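Side-chain contacts in N5-carboxyaminoimidazole ribonucleotide synthetase (PDB 3QFF), which probably catalyses the ATP-dependent carboxylation of aminoimidazole ribonucleotide with bicarbonate in purine biosynthesis, and is seen here with bound ADP: residues M28-A33 against S49-V54; T115-I120 against E184-K189; R131-Q136 against S150-T155. One frame throughout, in Å; residues are numbered along the deposited sequence.

Interaction 1. Residues M28-A33 against S49-V54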
loop_
_atom_site.group_PDB
_atom_site.type_symbol
_atom_site.label_atom_id
_atom_site.label_comp_id
_atom_site.label_asym_id
_atom_site.label_seq_id
_atom_site.Cartn_x
_atom_site.Cartn_y
_atom_site.Cartn_z
ATOM N N MET A 28 -6.625 3.193 7.079
ATOM C CA MET A 28 -5.641 2.227 6.597
ATOM C C MET A 28 -6.238 0.869 6.190
ATOM O O MET A 28 -5.779 0.263 5.213
ATOM C CB MET A 28 -4.495 2.087 7.593
ATOM C CG MET A 28 -3.573 3.302 7.541
ATOM S SD MET A 28 -2.234 3.262 8.731
ATOM C CE MET A 28 -3.053 3.605 10.295
ATOM N N MET A 29 -7.271 0.414 6.897
ATOM C CA MET A 29 -8.024 -0.789 6.466
ATOM C C MET A 29 -8.619 -0.503 5.081
ATOM O O MET A 29 -8.603 -1.346 4.175
ATOM C CB MET A 29 -9.206 -1.070 7.418
ATOM C CG MET A 29 -8.898 -1.754 8.755
ATOM S SD MET A 29 -10.467 -1.938 9.692
ATOM C CE MET A 29 -9.892 -2.494 11.298
ATOM N N ALA A 30 -9.184 0.690 4.949
ATOM C CA ALA A 30 -9.923 1.063 3.746
ATOM C C ALA A 30 -9.005 1.208 2.533
ATOM O O ALA A 30 -9.383 0.836 1.418
ATOM C CB ALA A 30 -10.719 2.342 3.993
ATOM N N LEU A 31 -7.800 1.734 2.755
ATOM C CA LEU A 31 -6.787 1.818 1.692
ATOM C C LEU A 31 -6.350 0.439 1.201
ATOM O O LEU A 31 -6.209 0.215 -0.007
ATOM C CB LEU A 31 -5.582 2.659 2.139
ATOM C CG LEU A 31 -5.882 4.180 2.178
ATOM C CD1 LEU A 31 -4.851 4.926 3.001
ATOM C CD2 LEU A 31 -5.933 4.764 0.765
ATOM N N ALA A 32 -6.176 -0.486 2.143
ATOM C CA ALA A 32 -5.822 -1.877 1.837
ATOM C C ALA A 32 -6.946 -2.547 1.043
ATOM O O ALA A 32 -6.703 -3.294 0.083
ATOM C CB ALA A 32 -5.571 -2.648 3.161
ATOM N N ALA A 33 -8.187 -2.293 1.460
ATOM C CA ALA A 33 -9.347 -2.939 0.835
ATOM C C ALA A 33 -9.536 -2.436 -0.599
ATOM O O ALA A 33 -9.933 -3.188 -1.485
ATOM C CB ALA A 33 -10.600 -2.676 1.661
ATOM N N SER A 49 -13.904 12.425 8.324
ATOM C CA SER A 49 -12.929 11.657 9.118
ATOM C C SER A 49 -11.811 11.117 8.222
ATOM O O SER A 49 -11.953 11.128 7.002
ATOM C CB SER A 49 -13.603 10.508 9.883
ATOM O OG SER A 49 -14.191 9.572 9.002
ATOM N N PRO A 50 -10.678 10.680 8.817
ATOM C CA PRO A 50 -9.628 10.057 8.013
ATOM C C PRO A 50 -10.139 8.927 7.121
ATOM O O PRO A 50 -9.734 8.839 5.959
ATOM C CB PRO A 50 -8.668 9.510 9.069
ATOM C CG PRO A 50 -8.755 10.516 10.157
ATOM C CD PRO A 50 -10.224 10.899 10.207
ATOM N N CYS A 51 -11.038 8.087 7.641
ATOM C CA CYS A 51 -11.524 6.964 6.838
ATOM C C CYS A 51 -12.498 7.447 5.755
ATOM O O CYS A 51 -12.427 7.004 4.615
ATOM C CB CYS A 51 -12.132 5.875 7.732
ATOM S SG CYS A 51 -12.723 4.427 6.838
ATOM N N ALA A 52 -13.373 8.389 6.097
ATOM C CA ALA A 52 -14.307 8.963 5.114
ATOM C C ALA A 52 -13.603 9.568 3.900
ATOM O O ALA A 52 -14.169 9.622 2.808
ATOM C CB ALA A 52 -15.225 10.023 5.781
ATOM N N GLN A 53 -12.379 10.051 4.102
ATOM C CA GLN A 53 -11.584 10.622 3.011
ATOM C C GLN A 53 -11.201 9.588 1.955
ATOM O O GLN A 53 -10.729 9.944 0.877
ATOM C CB GLN A 53 -10.332 11.287 3.561
ATOM C CG GLN A 53 -10.616 12.587 4.292
ATOM C CD GLN A 53 -9.454 13.031 5.131
ATOM O OE1 GLN A 53 -8.291 12.868 4.744
ATOM N NE2 GLN A 53 -9.750 13.589 6.299
ATOM N N VAL A 54 -11.393 8.312 2.281
ATOM C CA VAL A 54 -11.131 7.229 1.347
ATOM C C VAL A 54 -12.376 6.365 1.122
ATOM O O VAL A 54 -12.331 5.421 0.358
ATOM C CB VAL A 54 -9.888 6.364 1.761
ATOM C CG1 VAL A 54 -8.642 7.233 1.908
ATOM C CG2 VAL A 54 -10.126 5.631 3.049
#
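Cys51 and Val54 bring a loop of the preATP-grasp domain, a Rossmann-like fold, onto Ala30 and Leu31 of helix 24-35. The loop joins strands 39-44 and 57-60, two neighbours in the parallel sheet. At its start, Ser49 forms an ST motif: its OG accepts a hydrogen bond from Ala52 N at 3.2 Å. The next residues have helical backbone angles, and Pro50 O takes a hydrogen bond from Arg27. Cys51 follows with SG anti to its backbone N (chi1 -179°). This sulfur lies 4.1 Å from Ala30 CB and also packs on Val42 and Ile19 of the sheet. Beyond it, Gln53 O accepts a hydrogen bond from Lys34 of the second subunit, so the turn takes part in the subunit interface. Val54 closes the segment and sets its two methyls against successive residues of the helix. CG1 packs against the end of Leu31, 3.8 Å from CD2, and the two side chains cross at about a right angle. Leu31 also packs on Leu31 of the second subunit. The contact is apolar and buried. Its tight point is on the other branch of the valine, where Val54 CG2 sits 3.5 Å from Ala30 CB.

Interaction 2. Residues T115-I120 against E184-K189; sequences TEKNAI and ECILEK. With ADP (adenosine-5'-diphosphate), chain C.
Lys117 reaches from helix 113-122 over the side chains of Ile186 and Glu188. Both project from the same face of strand 185-189, in the ATP-grasp domain, beside the ADP pocket. The aliphatic part of the lysine does the packing: its CD lies 3.7 Å from Ile186 CD1. The chain bends at its last torsion (chi4 54°), so NZ stands to one side of Glu188 OE1 and meets it from above the carboxylate plane, 62° out of it, at 3.2 Å. The pair is a salt bridge. Lys117 CE also rests on the carboxylate, 3.6 Å from Glu188 CD. OE1 has a second cationic partner, Lys153, in the neighbouring strand. Two lysines on one buried carboxylate would be expected to favour its charged form. Tyr130 of strand 130-133 packs against all three side chains. Glu188 is extended beyond CG, which carries its other oxygen to the adenine. The ADP amino group N6 has two acceptors here. It donates to Glu188 OE2 at 3.3 Å and, by the shorter bond, to the backbone Lys189 O at 2.8 Å.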
loop_
_atom_site.group_PDB
_atom_site.type_symbol
_atom_site.label_atom_id
_atom_site.label_comp_id
_atom_site.label_asym_id
_atom_site.label_seq_id
_atom_site.Cartn_x
_atom_site.Cartn_y
_atom_site.Cartn_z
ATOM N N THR A 115 -11.936 -9.042 33.256
ATOM C CA THR A 115 -12.418 -10.092 32.350
ATOM C C THR A 115 -11.293 -10.568 31.425
ATOM O O THR A 115 -11.140 -11.775 31.181
ATOM C CB THR A 115 -13.632 -9.608 31.529
ATOM O OG1 THR A 115 -14.589 -9.048 32.427
ATOM C CG2 THR A 115 -14.293 -10.755 30.800
ATOM N N GLU A 116 -10.501 -9.610 30.949
ATOM C CA GLU A 116 -9.414 -9.862 30.010
ATOM C C GLU A 116 -8.356 -10.784 30.625
ATOM O O GLU A 116 -8.006 -11.794 30.022
ATOM C CB GLU A 116 -8.790 -8.535 29.553
ATOM C CG GLU A 116 -7.655 -8.621 28.537
ATOM C CD GLU A 116 -7.193 -7.243 28.086
ATOM O OE1 GLU A 116 -6.849 -6.400 28.950
ATOM O OE2 GLU A 116 -7.194 -6.977 26.868
ATOM N N LYS A 117 -7.870 -10.441 31.819
ATOM C CA LYS A 117 -6.895 -11.283 32.521
ATOM C C LYS A 117 -7.410 -12.692 32.835
ATOM O O LYS A 117 -6.671 -13.679 32.658
ATOM C CB LYS A 117 -6.337 -10.569 33.755
ATOM C CG LYS A 117 -5.240 -9.586 33.357
ATOM C CD LYS A 117 -4.584 -8.918 34.539
ATOM C CE LYS A 117 -3.154 -8.504 34.200
ATOM N NZ LYS A 117 -3.081 -7.661 32.955
ATOM N N ASN A 118 -8.678 -12.789 33.245
ATOM C CA ASN A 118 -9.310 -14.086 33.488
ATOM C C ASN A 118 -9.315 -14.943 32.233
ATOM O O ASN A 118 -9.043 -16.144 32.299
ATOM C CB ASN A 118 -10.765 -13.941 33.947
ATOM C CG ASN A 118 -10.894 -13.439 35.368
ATOM O OD1 ASN A 118 -9.967 -13.530 36.182
ATOM N ND2 ASN A 118 -12.064 -12.913 35.684
ATOM N N ALA A 119 -9.664 -14.322 31.105
ATOM C CA ALA A 119 -9.730 -15.021 29.834
ATOM C C ALA A 119 -8.340 -15.520 29.458
ATOM O O ALA A 119 -8.189 -16.667 29.028
ATOM C CB ALA A 119 -10.307 -14.131 28.736
ATOM N N ILE A 120 -7.327 -14.670 29.644
ATOM C CA ILE A 120 -5.936 -15.060 29.331
ATOM C C ILE A 120 -5.500 -16.268 30.178
ATOM O O ILE A 120 -4.993 -17.250 29.653
ATOM C CB ILE A 120 -4.947 -13.871 29.503
ATOM C CG1 ILE A 120 -5.215 -12.797 28.437
ATOM C CG2 ILE A 120 -3.492 -14.346 29.411
ATOM C CD1 ILE A 120 -4.518 -11.446 28.712
ATOM N N GLU A 184 -14.267 1.139 39.250
ATOM C CA GLU A 184 -13.839 -0.233 39.450
ATOM C C GLU A 184 -12.436 -0.392 38.879
ATOM O O GLU A 184 -12.156 0.047 37.754
ATOM C CB GLU A 184 -14.788 -1.200 38.748
ATOM C CG GLU A 184 -14.389 -2.666 38.915
ATOM C CD GLU A 184 -15.232 -3.610 38.080
ATOM O OE1 GLU A 184 -16.093 -4.308 38.665
ATOM O OE2 GLU A 184 -15.032 -3.652 36.840
ATOM N N CYS A 185 -11.581 -1.033 39.662
ATOM C CA CYS A 185 -10.171 -1.179 39.350
ATOM C C CYS A 185 -9.637 -2.605 39.471
ATOM O O CYS A 185 -10.312 -3.533 39.940
ATOM C CB CYS A 185 -9.355 -0.253 40.257
ATOM S SG CYS A 185 -9.628 1.502 39.924
ATOM N N ILE A 186 -8.399 -2.755 39.023
ATOM C CA ILE A 186 -7.620 -3.940 39.242
ATOM C C ILE A 186 -6.278 -3.471 39.811
ATOM O O ILE A 186 -5.758 -2.440 39.396
ATOM C CB ILE A 186 -7.449 -4.731 37.900
ATOM C CG1 ILE A 186 -6.851 -6.107 38.128
ATOM C CG2 ILE A 186 -6.625 -3.947 36.856
ATOM C CD1 ILE A 186 -6.627 -6.857 36.807
ATOM N N LEU A 187 -5.741 -4.208 40.774
ATOM C CA LEU A 187 -4.377 -3.976 41.225
ATOM C C LEU A 187 -3.494 -5.120 40.751
ATOM O O LEU A 187 -3.822 -6.286 40.970
ATOM C CB LEU A 187 -4.297 -3.856 42.748
ATOM C CG LEU A 187 -2.935 -3.416 43.324
ATOM C CD1 LEU A 187 -2.832 -1.910 43.323
ATOM C CD2 LEU A 187 -2.727 -3.947 44.737
ATOM N N GLU A 188 -2.378 -4.775 40.109
ATOM C CA GLU A 188 -1.429 -5.758 39.585
ATOM C C GLU A 188 -0.066 -5.640 40.252
ATOM O O GLU A 188 0.398 -4.526 40.515
ATOM C CB GLU A 188 -1.216 -5.548 38.091
ATOM C CG GLU A 188 -2.450 -5.670 37.218
ATOM C CD GLU A 188 -2.125 -5.431 35.752
ATOM O OE1 GLU A 188 -3.067 -5.217 34.963
ATOM O OE2 GLU A 188 -0.923 -5.435 35.389
ATOM N N LYS A 189 0.580 -6.779 40.493
ATOM C CA LYS A 189 1.987 -6.794 40.896
ATOM C C LYS A 189 2.842 -6.120 39.840
ATOM O O LYS A 189 2.636 -6.313 38.643
ATOM C CB LYS A 189 2.495 -8.219 41.113
ATOM C CG LYS A 189 2.727 -8.601 42.560
ATOM C CD LYS A 189 3.251 -10.026 42.666
ATOM C CE LYS A 189 3.010 -10.614 44.053
ATOM N NZ LYS A 189 2.637 -12.056 43.980
HETATM P PB ADP C . -2.878 1.389 28.888
HETATM O O1B ADP C . -3.201 2.813 29.279
HETATM O O2B ADP C . -4.113 0.547 28.651
HETATM O O3B ADP C . -1.831 1.290 27.804
HETATM P PA ADP C . -1.221 -0.515 30.351
HETATM O O1A ADP C . -0.696 -0.913 28.987
HETATM O O2A ADP C . -1.867 -1.546 31.248
HETATM O O3A ADP C . -2.214 0.763 30.233
HETATM O "O5'" ADP C . 0.010 0.089 31.190
HETATM C "C5'" ADP C . 0.639 1.296 30.764
HETATM C "C4'" ADP C . 2.130 1.216 31.054
HETATM O "O4'" ADP C . 2.327 1.008 32.454
HETATM C "C3'" ADP C . 2.787 0.044 30.342
HETATM O "O3'" ADP C . 3.384 0.458 29.110
HETATM C "C2'" ADP C . 3.816 -0.465 31.331
HETATM O "O2'" ADP C . 5.090 0.121 31.052
HETATM C "C1'" ADP C . 3.338 0.022 32.690
HETATM N N9 ADP C . 2.773 -1.113 33.472
HETATM C C8 ADP C . 1.480 -1.499 33.488
HETATM N N7 ADP C . 1.293 -2.567 34.303
HETATM C C5 ADP C . 2.486 -2.883 34.834
HETATM C C6 ADP C . 2.997 -3.910 35.778
HETATM N N6 ADP C . 2.170 -4.832 36.331
HETATM N N1 ADP C . 4.323 -3.890 36.066
HETATM C C2 ADP C . 5.160 -2.983 35.526
HETATM N N3 ADP C . 4.762 -2.029 34.666
HETATM C C4 ADP C . 3.461 -1.924 34.288
#

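Interaction 3. Residues R131-Q136 against S150-T155; sequences RLVQNQ and SVLKTT. With ADP (adenosine-5'-diphosphate), chain C.
Val133 and Leu152 meet over strand 185-189, on one face of the antiparallel sheet of the ATP-grasp domain. Strands 130-133 and 150-154 are not adjacent; strand 185-189 runs between them. The two segments therefore touch through side chains alone, and lightly. The inner pair is the one packed in by its neighbours. Val133 points at the other segment, and its CG2 comes to 4.3 Å from Leu152 CD1. Leu139 of helix 136-146 packs on both residues and makes the pair part of a larger apolar cluster. Ala176 and Leu179 of helix 173-182 add to it from the leucine side.

The outer pair lies nearer solvent on the Leu132 side, though its approach is no longer. Leu132 is partly exposed and starts out facing away, yet its CD1 ends 4.2 Å from Thr155 CG2. Thr155 is buried and has its main polar partner elsewhere, as OG1 is hydrogen-bonded to Glu184. Beyond Val133 the chain leaves the strand through the exposed Gln134 and Asn135. Asn135 is the N-cap of helix 136-146, its OD1 accepting from Gln138 N.

Strand 150-154 also serves the nucleotide. The extended side chain of Lys153 brings NZ to 2.8 Å from O2A of ADP and 3.0 Å from N7, so one ammonium group ties the alpha-phosphate to the base. Val151 CG2 lies 4.1 Å from C5 of the adenine.

The two faces of the sheet differ. Lys153 and Val151 face ADP. On the other face Val133 packs on helix 136-146, and Leu152 on that helix and on 173-182, with strand 185-189 hydrogen-bonded to both strands.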
loop_
_atom_site.group_PDB
_atom_site.type_symbol
_atom_site.label_atom_id
_atom_site.label_comp_id
_atom_site.label_asym_id
_atom_site.label_seq_id
_atom_site.Cartn_x
_atom_site.Cartn_y
_atom_site.Cartn_z
ATOM N N ARG A 131 -5.585 -8.487 41.490
ATOM C CA ARG A 131 -6.795 -8.560 42.313
ATOM C C ARG A 131 -7.821 -7.533 41.865
ATOM O O ARG A 131 -7.486 -6.367 41.602
ATOM C CB ARG A 131 -6.484 -8.294 43.796
ATOM C CG ARG A 131 -5.547 -9.277 44.469
ATOM C CD ARG A 131 -6.138 -10.672 44.615
ATOM N NE ARG A 131 -5.221 -11.542 45.350
ATOM C CZ ARG A 131 -4.326 -12.357 44.798
ATOM N NH1 ARG A 131 -4.206 -12.452 43.476
ATOM N NH2 ARG A 131 -3.549 -13.089 45.586
ATOM N N LEU A 132 -9.080 -7.960 41.807
ATOM C CA LEU A 132 -10.180 -7.043 41.517
ATOM C C LEU A 132 -10.378 -6.097 42.701
ATOM O O LEU A 132 -10.353 -6.538 43.851
ATOM C CB LEU A 132 -11.469 -7.828 41.255
ATOM C CG LEU A 132 -12.705 -7.021 40.883
ATOM C CD1 LEU A 132 -12.537 -6.398 39.487
ATOM C CD2 LEU A 132 -13.974 -7.895 40.984
ATOM N N VAL A 133 -10.564 -4.807 42.414
ATOM C CA VAL A 133 -10.812 -3.808 43.456
ATOM C C VAL A 133 -12.103 -3.043 43.156
ATOM O O VAL A 133 -12.174 -2.229 42.217
ATOM C CB VAL A 133 -9.607 -2.837 43.648
ATOM C CG1 VAL A 133 -9.956 -1.691 44.618
ATOM C CG2 VAL A 133 -8.386 -3.603 44.149
ATOM N N GLN A 134 -13.130 -3.340 43.943
ATOM C CA GLN A 134 -14.442 -2.720 43.765
ATOM C C GLN A 134 -14.776 -1.748 44.911
ATOM O O GLN A 134 -15.706 -0.955 44.808
ATOM C CB GLN A 134 -15.532 -3.798 43.614
ATOM C CG GLN A 134 -15.435 -4.595 42.310
ATOM C CD GLN A 134 -16.591 -5.587 42.107
ATOM O OE1 GLN A 134 -16.968 -6.314 43.024
ATOM N NE2 GLN A 134 -17.140 -5.624 40.888
ATOM N N ASN A 135 -14.029 -1.831 46.002
ATOM C CA ASN A 135 -14.163 -0.874 47.105
ATOM C C ASN A 135 -12.866 -0.698 47.875
ATOM O O ASN A 135 -11.858 -1.342 47.561
ATOM C CB ASN A 135 -15.312 -1.253 48.050
ATOM C CG ASN A 135 -15.167 -2.638 48.634
ATOM O OD1 ASN A 135 -14.058 -3.144 48.836
ATOM N ND2 ASN A 135 -16.302 -3.255 48.950
ATOM N N GLN A 136 -12.907 0.168 48.888
ATOM C CA GLN A 136 -11.736 0.472 49.709
ATOM C C GLN A 136 -11.220 -0.732 50.474
ATOM O O GLN A 136 -10.007 -0.922 50.593
ATOM C CB GLN A 136 -12.035 1.633 50.669
ATOM C CG GLN A 136 -12.412 2.926 49.944
ATOM C CD GLN A 136 -11.274 3.480 49.100
ATOM O OE1 GLN A 136 -10.104 3.186 49.348
ATOM N NE2 GLN A 136 -11.613 4.302 48.112
ATOM N N SER A 150 3.244 -1.840 43.010
ATOM C CA SER A 150 2.023 -2.299 42.350
ATOM C C SER A 150 1.426 -1.199 41.494
ATOM O O SER A 150 1.845 -0.041 41.570
ATOM C CB SER A 150 0.989 -2.761 43.380
ATOM O OG SER A 150 1.356 -4.004 43.951
ATOM N N VAL A 151 0.446 -1.569 40.676
ATOM C CA VAL A 151 -0.241 -0.621 39.818
ATOM C C VAL A 151 -1.758 -0.814 39.923
ATOM O O VAL A 151 -2.269 -1.925 39.735
ATOM C CB VAL A 151 0.198 -0.764 38.344
ATOM C CG1 VAL A 151 -0.363 0.364 37.513
ATOM C CG2 VAL A 151 1.727 -0.802 38.236
ATOM N N LEU A 152 -2.461 0.271 40.236
ATOM C CA LEU A 152 -3.912 0.274 40.242
ATOM C C LEU A 152 -4.406 0.880 38.945
ATOM O O LEU A 152 -4.095 2.023 38.647
ATOM C CB LEU A 152 -4.448 1.078 41.429
ATOM C CG LEU A 152 -5.952 0.975 41.700
ATOM C CD1 LEU A 152 -6.312 -0.425 42.174
ATOM C CD2 LEU A 152 -6.348 2.013 42.738
ATOM N N LYS A 153 -5.165 0.110 38.173
ATOM C CA LYS A 153 -5.727 0.597 36.914
ATOM C C LYS A 153 -7.239 0.411 36.930
ATOM O O LYS A 153 -7.733 -0.525 37.555
ATOM C CB LYS A 153 -5.141 -0.163 35.716
ATOM C CG LYS A 153 -3.699 -0.617 35.871
ATOM C CD LYS A 153 -3.156 -1.175 34.554
ATOM C CE LYS A 153 -1.910 -2.011 34.809
ATOM N NZ LYS A 153 -1.625 -2.964 33.695
ATOM N N THR A 154 -7.968 1.298 36.252
ATOM C CA THR A 154 -9.412 1.122 36.089
ATOM C C THR A 154 -9.666 -0.053 35.145
ATOM O O THR A 154 -8.899 -0.270 34.210
ATOM C CB THR A 154 -10.106 2.377 35.516
ATOM O OG1 THR A 154 -9.577 2.669 34.216
ATOM C CG2 THR A 154 -9.915 3.580 36.431
ATOM N N THR A 155 -10.735 -0.807 35.389
ATOM C CA THR A 155 -11.039 -1.983 34.566
ATOM C C THR A 155 -11.540 -1.614 33.170
ATOM O O THR A 155 -11.361 -2.377 32.226
ATOM C CB THR A 155 -12.070 -2.923 35.236
ATOM O OG1 THR A 155 -13.230 -2.176 35.617
ATOM C CG2 THR A 155 -11.474 -3.609 36.464
HETATM P PB ADP C . -2.878 1.389 28.888
HETATM O O1B ADP C . -3.201 2.813 29.279
HETATM O O2B ADP C . -4.113 0.547 28.651
HETATM O O3B ADP C . -1.831 1.290 27.804
HETATM P PA ADP C . -1.221 -0.515 30.351
HETATM O O1A ADP C . -0.696 -0.913 28.987
HETATM O O2A ADP C . -1.867 -1.546 31.248
HETATM O O3A ADP C . -2.214 0.763 30.233
HETATM O "O5'" ADP C . 0.010 0.089 31.190
HETATM C "C5'" ADP C . 0.639 1.296 30.764
HETATM C "C4'" ADP C . 2.130 1.216 31.054
HETATM O "O4'" ADP C . 2.327 1.008 32.454
HETATM C "C3'" ADP C . 2.787 0.044 30.342
HETATM O "O3'" ADP C . 3.384 0.458 29.110
HETATM C "C2'" ADP C . 3.816 -0.465 31.331
HETATM O "O2'" ADP C . 5.090 0.121 31.052
HETATM C "C1'" ADP C . 3.338 0.022 32.690
HETATM N N9 ADP C . 2.773 -1.113 33.472
HETATM C C8 ADP C . 1.480 -1.499 33.488
HETATM N N7 ADP C . 1.293 -2.567 34.303
HETATM C C5 ADP C . 2.486 -2.883 34.834
HETATM C C6 ADP C . 2.997 -3.910 35.778
HETATM N N6 ADP C . 2.170 -4.832 36.331
HETATM N N1 ADP C . 4.323 -3.890 36.066
HETATM C C2 ADP C . 5.160 -2.983 35.526
HETATM N N3 ADP C . 4.762 -2.029 34.666
HETATM C C4 ADP C . 3.461 -1.924 34.288
#

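In the fold
Interactions 2 and 3 form one unit, with centres 8 Å apart, and interaction 3 is nested inside the chain loop that interaction 2 closes. Strand 185-189 is the common element, lying between the two strands of interaction 3. A backbone hydrogen bond joins Ile186 N to Lys153 O at 2.8 Å, and Glu184 OE2 meets Thr155 OG1 at 2.6 Å. Both contacts reach ADP, through residues on adjacent strands. Interaction 1 belongs to the preATP-grasp domain, on the opposite side of the chain's centre. Its nearest atoms are about 16 Å from interaction 2 and about 21 Å from interaction 3. It packs against the second subunit.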